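Local coordinates for uncharacterized protein ABO_0056 (Alcanivorax borkumensis, PDB 3H35), which is of unknown function but belongs to the abortive infection alpha family, and so may act in bacterial defence against phage, at residues T75-S78 and S83-E86; L88-N93 and R158-R163; H112-A115 and I120-D123; L61-S66 and Q170-M175. All coordinates share one frame; numbering follows the deposited sequence.

Three of the four contacts gather on one antiparallel sheet, whose strands run in the order 87-91, 71-77, 156-164, 119-123. Interaction 1 closes the loop between the first two strands. Interaction 2, its centre about 12 Å away, reaches from strand 87-91 over 71-77 to 156-164, and Glu-160 bonds Thr-75 and Tyr-77 of interaction 1. Interaction 3, its centre about 8 Å from that of interaction 2, sets helix 106-115 against the outer strand 119-123. Interaction 4 pairs helices 56-65 and 166-175, its centre about 28 Å from that of interaction 1; its segments bracket all the others along the chain, so the last helix returns to an early one. All four contacts have residues that touch the second subunit.

Interaction 1: T75-S78 and S83-E86; sequences TLYS and SRGE
Ser-78 and Glu-86 clasp the neck of the beta hairpin that joins strand 71-77 to strand 87-91, and they do so with two hydrogen bonds. Ser-78 N gives its hydrogen to Glu-86 O at 2.9 Å, lying in the carbonyl plane. The return bond uses a side chain: Glu-86 N donates to Ser-78 OG at 2.9 Å, with an N-H...O angle of 154°. With chi1 at 61°, OG sits between the backbone N and the carbonyl carbon of its own residue, where it can stand in for a backbone acceptor. Gly-85 suits the turn, since its phi is positive and its CA passes only 3.6 Å from Ser-78 OG.

Beside this clasp Arg-84 lays its aliphatic part on Tyr-77. Bent at chi2, it brings CD over one face of the ring, 4.3 Å from the ring centroid, a CH-pi contact, while Arg-84 CB meets Tyr-77 CD1 at 3.7 Å. The guanidinium plane is turned 42° from the ring, and NH1 makes a weak hydrogen bond to Ser-156; Tyr-77 OH bonds Glu-160. Ser-78 thus serves as donor through N and acceptor through OG, so both the N-H and the C=O of Glu-86 are paired where strand pairing gives way to the loop.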
loop_
_atom_site.group_PDB
_atom_site.type_symbol
_atom_site.label_atom_id
_atom_site.label_comp_id
_atom_site.label_asym_id
_atom_site.label_seq_id
_atom_site.Cartn_x
_atom_site.Cartn_y
_atom_site.Cartn_z
ATOM N N THR A 75 5.438 15.756 -3.345
ATOM C CA THR A 75 4.861 14.563 -3.906
ATOM C C THR A 75 4.927 14.638 -5.427
ATOM O O THR A 75 4.547 15.638 -6.021
ATOM C CB THR A 75 3.407 14.415 -3.410
ATOM O OG1 THR A 75 3.371 14.388 -1.958
ATOM C CG2 THR A 75 2.784 13.181 -3.996
ATOM N N LEU A 76 5.446 13.590 -6.046
ATOM C CA LEU A 76 5.460 13.459 -7.479
ATOM C C LEU A 76 4.272 12.627 -7.872
ATOM O O LEU A 76 4.104 11.470 -7.439
ATOM C CB LEU A 76 6.757 12.826 -7.969
ATOM C CG LEU A 76 8.020 13.647 -7.741
ATOM C CD1 LEU A 76 9.279 12.861 -8.208
ATOM C CD2 LEU A 76 7.936 15.023 -8.422
ATOM N N TYR A 77 3.436 13.264 -8.691
ATOM C CA TYR A 77 2.242 12.701 -9.251
ATOM C C TYR A 77 2.426 12.412 -10.720
ATOM O O TYR A 77 3.011 13.208 -11.455
ATOM C CB TYR A 77 1.100 13.698 -9.147
ATOM C CG TYR A 77 0.497 13.791 -7.794
ATOM C CD1 TYR A 77 -0.537 12.961 -7.415
ATOM C CD2 TYR A 77 0.963 14.704 -6.880
ATOM C CE1 TYR A 77 -1.114 13.054 -6.120
ATOM C CE2 TYR A 77 0.400 14.816 -5.597
ATOM C CZ TYR A 77 -0.629 13.981 -5.230
ATOM O OH TYR A 77 -1.149 14.090 -3.975
ATOM N N SER A 78 1.804 11.329 -11.162
ATOM C CA SER A 78 1.987 10.831 -12.501
ATOM C C SER A 78 1.478 11.780 -13.551
ATOM O O SER A 78 1.980 11.789 -14.653
ATOM C CB SER A 78 1.278 9.486 -12.663
ATOM O OG SER A 78 -0.107 9.620 -12.435
ATOM N N SER A 83 -4.636 17.169 -13.760
ATOM C CA SER A 83 -5.134 15.800 -13.652
ATOM C C SER A 83 -4.117 14.889 -12.988
ATOM O O SER A 83 -3.469 14.095 -13.651
ATOM C CB SER A 83 -5.483 15.243 -15.028
ATOM O OG SER A 83 -5.905 13.887 -14.851
ATOM N N ARG A 84 -3.990 15.004 -11.677
ATOM C CA ARG A 84 -2.808 14.508 -10.955
ATOM C C ARG A 84 -2.482 13.018 -11.143
ATOM O O ARG A 84 -1.305 12.647 -11.121
ATOM C CB ARG A 84 -2.969 14.782 -9.459
ATOM C CG ARG A 84 -3.012 16.260 -9.078
ATOM C CD ARG A 84 -1.651 16.855 -9.159
ATOM N NE ARG A 84 -1.595 18.196 -8.606
ATOM C CZ ARG A 84 -0.505 18.965 -8.631
ATOM N NH1 ARG A 84 0.629 18.518 -9.180
ATOM N NH2 ARG A 84 -0.546 20.186 -8.080
ATOM N N GLY A 85 -3.505 12.171 -11.326
ATOM C CA GLY A 85 -3.302 10.731 -11.355
ATOM C C GLY A 85 -2.796 10.199 -10.024
ATOM O O GLY A 85 -3.287 10.588 -8.961
ATOM N N GLU A 86 -1.790 9.340 -10.061
ATOM C CA GLU A 86 -1.353 8.654 -8.840
ATOM C C GLU A 86 -0.036 9.165 -8.252
ATOM O O GLU A 86 0.815 9.707 -8.948
ATOM C CB GLU A 86 -1.259 7.147 -9.095
ATOM C CG GLU A 86 -2.605 6.405 -8.919
ATOM C CD GLU A 86 -2.493 4.911 -9.239
ATOM O OE1 GLU A 86 -1.448 4.513 -9.847
ATOM O OE2 GLU A 86 -3.445 4.144 -8.880
#

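Interaction 2: L88-N93 and R158-R163; sequences LYRYSN and RRETLR. With EDO (1,2-ethanediol), chain D.
Arg-90 and Glu-160 form a salt bridge across one face of the antiparallel sheet, reaching over the intervening strand 71-77. Arg-90 NH2 donates to Glu-160 OE1 at 3.0 Å and 161°; the oxygen lies in the guanidinium plane and uses its syn lone pair, although the two flat groups are turned 40° from each other. The Arg-90 chain, extended from CG to NE, supplies the length needed to span a strand. Its NH1 donates to O2 of an ethanediol, probably picked up from the crystallisation liquor, at 2.7 Å.

A second arginine shares the carboxylate: Arg-158 NH2 meets Glu-160 OE2 on the anti side at 2.7 Å. Such a network would be expected to favour the ionised form of the buried acid. Farther out, Thr-75 of the intervening strand bonds both Arg-90 NE and Glu-160 OE1 through OG1, Glu-86 of the second subunit gives Arg-90 another salt bridge, and Asp-123 OD1 pairs with Arg-158 NH1.

Farther along, the contact is looser. Ser-92 is a small residue whose hydroxyl is hydrogen-bonded to Ala-72 O, and Leu-162 CD2 only approaches Ser-92 OG, at 4.4 Å.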
loop_
_atom_site.group_PDB
_atom_site.type_symbol
_atom_site.label_atom_id
_atom_site.label_comp_id
_atom_site.label_asym_id
_atom_site.label_seq_id
_atom_site.Cartn_x
_atom_site.Cartn_y
_atom_site.Cartn_z
ATOM N N LEU A 88 3.619 8.883 -7.050
ATOM C CA LEU A 88 4.732 8.030 -7.440
ATOM C C LEU A 88 5.896 8.023 -6.478
ATOM O O LEU A 88 6.606 7.061 -6.438
ATOM C CB LEU A 88 5.264 8.429 -8.812
ATOM C CG LEU A 88 4.296 8.177 -9.958
ATOM C CD1 LEU A 88 4.937 8.507 -11.286
ATOM C CD2 LEU A 88 3.804 6.728 -9.936
ATOM N N TYR A 89 6.128 9.113 -5.746
ATOM C CA TYR A 89 7.365 9.317 -5.054
ATOM C C TYR A 89 7.136 10.442 -4.086
ATOM O O TYR A 89 6.410 11.372 -4.390
ATOM C CB TYR A 89 8.474 9.731 -6.041
ATOM C CG TYR A 89 9.889 9.814 -5.466
ATOM C CD1 TYR A 89 10.706 8.703 -5.468
ATOM C CD2 TYR A 89 10.442 11.029 -5.001
ATOM C CE1 TYR A 89 11.985 8.762 -5.002
ATOM C CE2 TYR A 89 11.755 11.075 -4.506
ATOM C CZ TYR A 89 12.496 9.931 -4.537
ATOM O OH TYR A 89 13.797 9.894 -4.084
ATOM N N ARG A 90 7.737 10.344 -2.919
ATOM C CA ARG A 90 7.593 11.374 -1.919
ATOM C C ARG A 90 8.930 11.683 -1.286
ATOM O O ARG A 90 9.747 10.793 -1.130
ATOM C CB ARG A 90 6.559 11.004 -0.884
ATOM C CG ARG A 90 5.170 11.226 -1.399
ATOM C CD ARG A 90 4.072 10.949 -0.386
ATOM N NE ARG A 90 2.900 11.775 -0.701
ATOM C CZ ARG A 90 1.637 11.386 -0.615
ATOM N NH1 ARG A 90 1.329 10.143 -0.256
ATOM N NH2 ARG A 90 0.678 12.246 -0.924
ATOM N N TYR A 91 9.137 12.965 -0.974
ATOM C CA TYR A 91 10.399 13.458 -0.460
ATOM C C TYR A 91 10.136 14.477 0.633
ATOM O O TYR A 91 9.166 15.200 0.597
ATOM C CB TYR A 91 11.257 14.065 -1.596
ATOM C CG TYR A 91 12.657 14.425 -1.167
ATOM C CD1 TYR A 91 13.696 13.487 -1.237
ATOM C CD2 TYR A 91 12.936 15.681 -0.644
ATOM C CE1 TYR A 91 14.987 13.811 -0.812
ATOM C CE2 TYR A 91 14.220 16.013 -0.209
ATOM C CZ TYR A 91 15.237 15.074 -0.294
ATOM O OH TYR A 91 16.511 15.416 0.150
ATOM N N SER A 92 11.008 14.530 1.619
ATOM C CA SER A 92 10.853 15.514 2.677
ATOM C C SER A 92 12.206 15.765 3.251
ATOM O O SER A 92 13.101 14.932 3.073
ATOM C CB SER A 92 9.919 14.997 3.768
ATOM O OG SER A 92 9.803 15.929 4.834
ATOM N N ASN A 93 12.365 16.905 3.928
ATOM C CA ASN A 93 13.562 17.168 4.731
ATOM C C ASN A 93 13.341 16.913 6.222
ATOM O O ASN A 93 14.207 17.223 7.023
ATOM C CB ASN A 93 14.132 18.590 4.465
ATOM C CG ASN A 93 13.168 19.691 4.826
ATOM O OD1 ASN A 93 11.957 19.472 4.916
ATOM N ND2 ASN A 93 13.696 20.904 5.021
ATOM N N ARG A 158 3.910 18.327 -6.390
ATOM C CA ARG A 158 2.950 19.019 -5.583
ATOM C C ARG A 158 3.483 19.181 -4.188
ATOM O O ARG A 158 3.912 18.205 -3.570
ATOM C CB ARG A 158 1.623 18.276 -5.539
ATOM C CG ARG A 158 0.549 19.079 -4.862
ATOM C CD ARG A 158 -0.833 18.424 -5.051
ATOM N NE ARG A 158 -1.928 19.276 -4.566
ATOM C CZ ARG A 158 -2.543 19.143 -3.386
ATOM N NH1 ARG A 158 -3.532 19.969 -3.052
ATOM N NH2 ARG A 158 -2.194 18.189 -2.536
ATOM N N ARG A 159 3.444 20.418 -3.704
ATOM C CA ARG A 159 3.837 20.739 -2.361
ATOM C C ARG A 159 2.712 20.386 -1.391
ATOM O O ARG A 159 1.595 20.856 -1.496
ATOM C CB ARG A 159 4.210 22.204 -2.225
ATOM C CG ARG A 159 5.475 22.608 -2.987
ATOM C CD ARG A 159 5.595 24.112 -2.997
ATOM N NE ARG A 159 6.908 24.562 -3.422
ATOM C CZ ARG A 159 7.310 25.819 -3.359
ATOM N NH1 ARG A 159 6.499 26.768 -2.888
ATOM N NH2 ARG A 159 8.535 26.125 -3.736
ATOM N N GLU A 160 3.053 19.534 -0.433
ATOM C CA GLU A 160 2.103 19.047 0.540
ATOM C C GLU A 160 2.728 19.116 1.952
ATOM O O GLU A 160 3.858 19.591 2.141
ATOM C CB GLU A 160 1.680 17.628 0.144
ATOM C CG GLU A 160 0.980 17.572 -1.238
ATOM C CD GLU A 160 0.515 16.184 -1.639
ATOM O OE1 GLU A 160 1.120 15.172 -1.215
ATOM O OE2 GLU A 160 -0.470 16.106 -2.396
ATOM N N THR A 161 1.963 18.667 2.935
ATOM C CA THR A 161 2.383 18.677 4.310
ATOM C C THR A 161 2.278 17.277 4.931
ATOM O O THR A 161 1.240 16.622 4.825
ATOM C CB THR A 161 1.523 19.666 5.086
ATOM O OG1 THR A 161 1.571 20.948 4.422
ATOM C CG2 THR A 161 2.030 19.778 6.530
ATOM N N LEU A 162 3.357 16.820 5.555
ATOM C CA LEU A 162 3.419 15.482 6.144
ATOM C C LEU A 162 2.983 15.584 7.569
ATOM O O LEU A 162 3.483 16.430 8.288
ATOM C CB LEU A 162 4.854 14.954 6.106
ATOM C CG LEU A 162 5.176 13.588 6.717
ATOM C CD1 LEU A 162 4.472 12.470 5.894
ATOM C CD2 LEU A 162 6.721 13.409 6.758
ATOM N N ARG A 163 2.076 14.702 7.985
ATOM C CA ARG A 163 1.647 14.588 9.381
ATOM C C ARG A 163 1.406 13.145 9.769
ATOM O O ARG A 163 1.164 12.333 8.914
ATOM C CB ARG A 163 0.310 15.261 9.601
ATOM C CG ARG A 163 0.256 16.664 9.190
ATOM C CD ARG A 163 -1.201 17.072 9.163
ATOM N NE ARG A 163 -1.235 18.327 8.464
ATOM C CZ ARG A 163 -0.925 19.489 9.009
ATOM N NH1 ARG A 163 -0.604 19.569 10.287
ATOM N NH2 ARG A 163 -0.946 20.560 8.258
HETATM C C1 EDO D . 5.209 7.477 -1.303
HETATM O O1 EDO D . 5.835 6.722 -2.355
HETATM C C2 EDO D . 3.808 6.992 -0.996
HETATM O O2 EDO D . 3.032 8.115 -0.613
#

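Interaction 3: H112-A115 and I120-D123; sequences HLFA and IASD
The last turn of helix 106-115 stands beside the start of strand 119-123, with Phe-114 CA and Ile-120 CA 6.8 Å apart. This is a short helix-to-strand connection, in which the chain turns sharply and enters the sheet as its outermost strand within this chain.

A single side chain bridges the two elements. With CG anti to the carbonyl carbon (chi1 -81°), the Phe-114 ring is carried out toward the strand and meets the backbone with its CE1 corner. CE1 lies 3.6 Å from Ala-121 N, which sits at the ring edge and close to its plane, and equally far from Ile-120 C. The contact is therefore van der Waals, between one ring carbon and the Ile-120 to Ala-121 peptide. Alanine suits the facing position because its lone methyl can lie against the ring without pushing it from the strand, and an aromatic suits the helix because a long, flat group can cover the distance.

Outward from this pair, Phe-114 also packs on Leu-162 and makes a cation-pi contact with Arg-90, placing it next to the buried charge network; the nearest atoms of a bound ethanediol and its side chain are about 3 Å apart. Ile-120 points its CB away from the helix and packs on Leu-88 of the second subunit, an apolar partner for a branched residue. The methyl of Ala-121 completes the seat of the ring, with CB 4.1 Å from Phe-114 CZ.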
loop_
_atom_site.group_PDB
_atom_site.type_symbol
_atom_site.label_atom_id
_atom_site.label_comp_id
_atom_site.label_asym_id
_atom_site.label_seq_id
_atom_site.Cartn_x
_atom_site.Cartn_y
_atom_site.Cartn_z
ATOM N N HIS A 112 7.214 3.492 2.890
ATOM C CA HIS A 112 6.807 2.559 3.929
ATOM C C HIS A 112 5.824 3.169 4.953
ATOM O O HIS A 112 4.825 2.545 5.268
ATOM C CB HIS A 112 8.051 2.032 4.671
ATOM C CG HIS A 112 7.758 0.931 5.663
ATOM N ND1 HIS A 112 7.515 -0.370 5.287
ATOM C CD2 HIS A 112 7.656 0.956 7.013
ATOM C CE1 HIS A 112 7.295 -1.103 6.358
ATOM N NE2 HIS A 112 7.362 -0.319 7.425
ATOM N N LEU A 113 6.118 4.358 5.485
ATOM C CA LEU A 113 5.223 5.005 6.460
ATOM C C LEU A 113 3.832 5.226 5.867
ATOM O O LEU A 113 2.831 4.979 6.527
ATOM C CB LEU A 113 5.793 6.351 6.952
ATOM C CG LEU A 113 7.062 6.241 7.807
ATOM C CD1 LEU A 113 7.643 7.626 8.083
ATOM C CD2 LEU A 113 6.757 5.470 9.119
ATOM N N PHE A 114 3.778 5.665 4.624
ATOM C CA PHE A 114 2.484 5.803 3.893
ATOM C C PHE A 114 1.847 4.455 3.648
ATOM O O PHE A 114 0.659 4.328 3.894
ATOM C CB PHE A 114 2.587 6.594 2.554
ATOM C CG PHE A 114 2.583 8.095 2.761
ATOM C CD1 PHE A 114 1.394 8.798 2.855
ATOM C CD2 PHE A 114 3.770 8.784 2.930
ATOM C CE1 PHE A 114 1.394 10.201 3.059
ATOM C CE2 PHE A 114 3.771 10.157 3.173
ATOM C CZ PHE A 114 2.566 10.864 3.223
ATOM N N ALA A 115 2.618 3.456 3.203
ATOM C CA ALA A 115 2.004 2.162 2.834
ATOM C C ALA A 115 1.385 1.557 4.083
ATOM O O ALA A 115 0.357 0.865 4.005
ATOM C CB ALA A 115 3.003 1.182 2.192
ATOM N N ILE A 120 -0.096 10.878 6.895
ATOM C CA ILE A 120 -0.973 11.384 5.841
ATOM C C ILE A 120 -0.319 12.581 5.195
ATOM O O ILE A 120 0.612 13.148 5.776
ATOM C CB ILE A 120 -2.367 11.796 6.339
ATOM C CG1 ILE A 120 -2.247 12.812 7.487
ATOM C CG2 ILE A 120 -3.174 10.565 6.726
ATOM C CD1 ILE A 120 -3.590 13.390 7.936
ATOM N N ALA A 121 -0.806 12.935 3.992
ATOM C CA ALA A 121 -0.414 14.142 3.286
ATOM C C ALA A 121 -1.585 15.109 3.287
ATOM O O ALA A 121 -2.707 14.706 3.059
ATOM C CB ALA A 121 0.012 13.822 1.845
ATOM N N SER A 122 -1.355 16.377 3.575
ATOM C CA SER A 122 -2.405 17.381 3.420
ATOM C C SER A 122 -1.827 18.488 2.589
ATOM O O SER A 122 -0.684 18.398 2.087
ATOM C CB SER A 122 -2.883 17.898 4.782
ATOM O OG SER A 122 -1.815 18.500 5.519
ATOM N N ASP A 123 -2.615 19.541 2.406
ATOM C CA ASP A 123 -2.215 20.619 1.499
ATOM C C ASP A 123 -1.026 21.413 1.971
ATOM O O ASP A 123 -0.689 21.442 3.162
ATOM C CB ASP A 123 -3.354 21.624 1.314
ATOM C CG ASP A 123 -4.367 21.170 0.306
ATOM O OD1 ASP A 123 -4.283 20.006 -0.177
ATOM O OD2 ASP A 123 -5.263 21.988 0.006
#

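Interaction 4: L61-S66 and Q170-M175; sequences LLAALS and QLWTLM
Leu-62 and Ala-63 of helix 56-65, with Ser-66 following, receive the indole of Trp-172, which projects from the C-terminal helix 166-175, so this helix-helix contact rests largely on one large side chain. Leu-62 comes first. Its CD2 lies 3.9 Å from Trp-172 CE3, and the leucine and the indole run antiparallel alongside one another; an apolar branched residue suits this buried place, where it also packs on Leu-51, Leu-54 and Ile-164.

One residue on, Ala-63 lets the benzo end of the indole come right down to the helix backbone: its CA is 3.6 Å from Trp-172 CH2, and its CB is 3.9 Å from the same carbon. Such closeness is possible with so small a side chain.

At Ser-66 the contact becomes a CH-pi interaction. CB lies over one face of the Trp-172 five-membered ring, 3.7 Å from its centroid and 12° off the normal, while OG donates back to Ala-63 O at 2.7 Å. The OG bond fixes the serine rotation (chi1 61°) that leaves its methylene against the indole, while Ser-66 N gives the same Ala-63 O a second bond at 3.1 Å.

Trp-172 is aimed across by its chi1 of -159°, CG lying opposite the backbone N. On the other face of its ring lies the methyl carbon CE of Met-175, deposited as selenomethionine.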
loop_
_atom_site.group_PDB
_atom_site.type_symbol
_atom_site.label_atom_id
_atom_site.label_comp_id
_atom_site.label_asym_id
_atom_site.label_seq_id
_atom_site.Cartn_x
_atom_site.Cartn_y
_atom_site.Cartn_z
ATOM N N LEU A 61 11.494 9.208 12.451
ATOM C CA LEU A 61 10.542 10.030 11.691
ATOM C C LEU A 61 9.151 10.032 12.324
ATOM O O LEU A 61 8.536 11.070 12.480
ATOM C CB LEU A 61 10.411 9.546 10.233
ATOM C CG LEU A 61 11.570 9.852 9.298
ATOM C CD1 LEU A 61 11.441 8.996 7.992
ATOM C CD2 LEU A 61 11.601 11.371 9.047
ATOM N N LEU A 62 8.645 8.855 12.685
ATOM C CA LEU A 62 7.335 8.785 13.326
ATOM C C LEU A 62 7.356 9.534 14.665
ATOM O O LEU A 62 6.422 10.254 14.991
ATOM C CB LEU A 62 6.859 7.340 13.487
ATOM C CG LEU A 62 5.354 7.163 13.790
ATOM C CD1 LEU A 62 4.448 7.848 12.725
ATOM C CD2 LEU A 62 4.957 5.670 13.916
ATOM N N ALA A 63 8.424 9.356 15.446
ATOM C CA ALA A 63 8.569 10.089 16.696
ATOM C C ALA A 63 8.460 11.599 16.460
ATOM O O ALA A 63 7.812 12.296 17.209
ATOM C CB ALA A 63 9.954 9.765 17.380
ATOM N N ALA A 64 9.134 12.088 15.438
ATOM C CA ALA A 64 9.168 13.525 15.166
ATOM C C ALA A 64 7.738 13.989 14.801
ATOM O O ALA A 64 7.348 15.115 15.087
ATOM C CB ALA A 64 10.185 13.842 14.039
ATOM N N LEU A 65 6.946 13.101 14.199
ATOM C CA LEU A 65 5.570 13.441 13.869
ATOM C C LEU A 65 4.566 13.279 15.014
ATOM O O LEU A 65 3.433 13.786 14.932
ATOM C CB LEU A 65 5.106 12.599 12.682
ATOM C CG LEU A 65 5.823 12.921 11.380
ATOM C CD1 LEU A 65 5.619 11.717 10.428
ATOM C CD2 LEU A 65 5.355 14.282 10.785
ATOM N N SER A 66 4.976 12.582 16.070
ATOM C CA SER A 66 4.003 12.130 17.063
ATOM C C SER A 66 3.370 13.245 17.883
ATOM O O SER A 66 2.312 13.036 18.430
ATOM C CB SER A 66 4.621 11.093 18.024
ATOM O OG SER A 66 5.718 11.637 18.758
ATOM N N GLN A 170 -2.938 6.326 17.057
ATOM C CA GLN A 170 -3.532 5.286 17.870
ATOM C C GLN A 170 -2.471 4.284 18.240
ATOM O O GLN A 170 -2.381 3.884 19.394
ATOM C CB GLN A 170 -4.668 4.561 17.138
ATOM C CG GLN A 170 -5.298 3.440 17.974
ATOM C CD GLN A 170 -6.471 2.787 17.259
ATOM O OE1 GLN A 170 -6.704 3.015 16.068
ATOM N NE2 GLN A 170 -7.241 2.023 18.002
ATOM N N LEU A 171 -1.637 3.897 17.267
ATOM C CA LEU A 171 -0.536 2.942 17.557
ATOM C C LEU A 171 0.501 3.514 18.546
ATOM O O LEU A 171 0.966 2.814 19.480
ATOM C CB LEU A 171 0.166 2.501 16.265
ATOM C CG LEU A 171 -0.617 1.448 15.458
ATOM C CD1 LEU A 171 -0.064 1.437 14.045
ATOM C CD2 LEU A 171 -0.561 0.076 16.221
ATOM N N TRP A 172 0.868 4.775 18.329
ATOM C CA TRP A 172 1.809 5.447 19.218
ATOM C C TRP A 172 1.290 5.416 20.632
ATOM O O TRP A 172 1.999 5.057 21.537
ATOM C CB TRP A 172 2.006 6.903 18.823
ATOM C CG TRP A 172 3.298 7.463 19.371
ATOM C CD1 TRP A 172 3.462 8.271 20.457
ATOM C CD2 TRP A 172 4.605 7.196 18.861
ATOM N NE1 TRP A 172 4.797 8.550 20.629
ATOM C CE2 TRP A 172 5.514 7.902 19.655
ATOM C CE3 TRP A 172 5.088 6.449 17.781
ATOM C CZ2 TRP A 172 6.889 7.853 19.429
ATOM C CZ3 TRP A 172 6.458 6.425 17.544
ATOM C CH2 TRP A 172 7.338 7.117 18.373
ATOM N N THR A 173 0.031 5.784 20.807
ATOM C CA THR A 173 -0.580 5.749 22.136
ATOM C C THR A 173 -0.631 4.360 22.779
ATOM O O THR A 173 -0.396 4.228 23.985
ATOM C CB THR A 173 -1.986 6.347 22.097
ATOM O OG1 THR A 173 -1.877 7.703 21.671
ATOM C CG2 THR A 173 -2.655 6.300 23.481
ATOM N N LEU A 174 -0.922 3.332 21.986
ATOM C CA LEU A 174 -0.824 1.960 22.501
ATOM C C LEU A 174 0.586 1.643 22.959
ATOM O O LEU A 174 0.756 0.970 23.957
ATOM C CB LEU A 174 -1.207 0.922 21.460
ATOM C CG LEU A 174 -2.685 0.835 21.076
ATOM C CD1 LEU A 174 -2.820 -0.136 19.867
ATOM C CD2 LEU A 174 -3.572 0.431 22.268
HETATM N N MSE A 175 1.587 2.094 22.204
HETATM C CA MSE A 175 2.974 1.782 22.511
HETATM C C MSE A 175 3.423 2.514 23.782
HETATM O O MSE A 175 4.148 1.948 24.564
HETATM C CB MSE A 175 3.878 2.095 21.307
HETATM C CG MSE A 175 5.392 2.060 21.542
HETATM SE SE MSE A 175 6.050 3.749 22.398
HETATM C CE MSE A 175 5.594 4.993 20.936
#